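Local coordinates for protein proline dehydrogenase (PDB 4H6Q) that oxidises L-proline to delta-1-pyrroline-5-carboxylate with FAD as its cofactor, the first step in breaking proline down to glutamate, at residues I237-V240 against K241-V244. Numbering follows the deposited sequence. Where two conformers were deposited one is given.
Sequences IDDV and KRFV
R242 presents NE and NH2 together to a single carboxylate oxygen of D239, 3.0 Å and 2.9 Å from OD1. That oxygen lies in the guanidinium plane, yet both donors reach it from the same face of the carboxylate, well above its plane, the two flat groups being turned 36° apart. Bends at chi2 (-80°) and chi3 (-55°) fold the arginine back alongside the aspartate, three residues earlier, and F243 CB lies under one face of the guanidinium. D239 OD2 is salt-bridged to R214 of helix 206-222, so the carboxylate joins two arginines. Both D239 and R242 lie on helix 234-246, which links parallel strands 227-230 and 254-259 in a beta-alpha-beta unit of the beta8-alpha8 barrel; I237, V240 and V244 face strand 254-259, and I237 also touches the FAD-binding T231. On another side of the helix, K241 runs extended past I237, one turn earlier, its CE 3.9 Å from I237 CG2, while NZ goes on to a salt bridge with E273. The backbone pairs i to i+4 throughout, as in V244 N to V240 O at 2.9 Å. Cutting D239 back to an alanine removes the carboxylate, which would probably leave R242 and R214 without their shared anion and the R242 head freer to turn.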
loop_
_atom_site.group_PDB
_atom_site.type_symbol
_atom_site.label_atom_id
_atom_site.label_comp_id
_atom_site.label_asym_id
_atom_site.label_seq_id
_atom_site.Cartn_x
_atom_site.Cartn_y
_atom_site.Cartn_z
ATOM N N ILE A 237 13.687 -5.817 9.720
ATOM C CA ILE A 237 13.094 -7.137 9.439
ATOM C C ILE A 237 13.649 -8.173 10.437
ATOM O O ILE A 237 12.880 -8.988 10.986
ATOM C CB ILE A 237 13.383 -7.555 7.974
ATOM C CG1 ILE A 237 12.553 -6.683 7.008
ATOM C CG2 ILE A 237 13.140 -9.060 7.731
ATOM C CD1 ILE A 237 13.014 -6.662 5.584
ATOM N N ASP A 238 14.965 -8.204 10.665
ATOM C CA ASP A 238 15.524 -9.174 11.601
ATOM C C ASP A 238 14.979 -8.953 13.020
ATOM O O ASP A 238 14.723 -9.919 13.751
ATOM C CB ASP A 238 17.056 -9.109 11.634
ATOM C CG ASP A 238 17.703 -9.592 10.353
ATOM O OD1 ASP A 238 17.021 -10.260 9.560
ATOM O OD2 ASP A 238 18.905 -9.282 10.136
ATOM N N ASP A 239 14.788 -7.698 13.421
ATOM C CA ASP A 239 14.274 -7.415 14.765
ATOM C C ASP A 239 12.796 -7.829 14.867
ATOM O O ASP A 239 12.360 -8.291 15.923
ATOM C CB ASP A 239 14.430 -5.932 15.120
ATOM C CG ASP A 239 14.301 -5.676 16.589
ATOM O OD1 ASP A 239 14.664 -6.553 17.403
ATOM O OD2 ASP A 239 13.890 -4.553 16.935
ATOM N N VAL A 240 12.026 -7.675 13.782
ATOM C CA VAL A 240 10.636 -8.161 13.785
ATOM C C VAL A 240 10.593 -9.690 13.922
ATOM O O VAL A 240 9.791 -10.221 14.689
ATOM C CB VAL A 240 9.833 -7.656 12.569
ATOM C CG1 VAL A 240 8.448 -8.361 12.481
ATOM C CG2 VAL A 240 9.675 -6.123 12.657
ATOM N N LYS A 241 11.468 -10.403 13.201
ATOM C CA LYS A 241 11.536 -11.859 13.330
ATOM C C LYS A 241 11.805 -12.227 14.781
ATOM O O LYS A 241 11.190 -13.166 15.343
ATOM C CB LYS A 241 12.640 -12.482 12.463
ATOM C CG LYS A 241 12.484 -12.303 10.974
ATOM C CD LYS A 241 13.501 -13.161 10.260
ATOM C CE LYS A 241 13.548 -12.808 8.824
ATOM N NZ LYS A 241 14.538 -13.575 8.006
ATOM N N ARG A 242 12.729 -11.513 15.411
ATOM C CA ARG A 242 13.076 -11.762 16.793
ATOM C C ARG A 242 11.877 -11.507 17.720
ATOM O O ARG A 242 11.569 -12.332 18.591
ATOM C CB ARG A 242 14.198 -10.784 17.123
ATOM C CG ARG A 242 14.735 -10.841 18.543
ATOM C CD ARG A 242 13.891 -10.105 19.594
ATOM N NE ARG A 242 13.656 -8.691 19.252
ATOM C CZ ARG A 242 12.849 -7.887 19.935
ATOM N NH1 ARG A 242 12.190 -8.371 20.979
ATOM N NH2 ARG A 242 12.653 -6.630 19.552
ATOM N N PHE A 243 11.188 -10.386 17.528
ATOM C CA PHE A 243 10.039 -10.018 18.360
ATOM C C PHE A 243 8.940 -11.066 18.256
ATOM O O PHE A 243 8.389 -11.514 19.284
ATOM C CB PHE A 243 9.523 -8.665 17.917
ATOM C CG PHE A 243 8.346 -8.167 18.725
ATOM C CD1 PHE A 243 8.541 -7.341 19.831
ATOM C CD2 PHE A 243 7.038 -8.538 18.366
ATOM C CE1 PHE A 243 7.470 -6.868 20.584
ATOM C CE2 PHE A 243 5.943 -8.048 19.107
ATOM C CZ PHE A 243 6.171 -7.207 20.230
ATOM N N VAL A 244 8.644 -11.488 17.038
ATOM C CA VAL A 244 7.591 -12.492 16.837
ATOM C C VAL A 244 7.934 -13.805 17.533
ATOM O O VAL A 244 7.069 -14.425 18.186
ATOM C CB VAL A 244 7.376 -12.678 15.306
ATOM C CG1 VAL A 244 6.675 -13.939 14.932
ATOM C CG2 VAL A 244 6.629 -11.427 14.747
#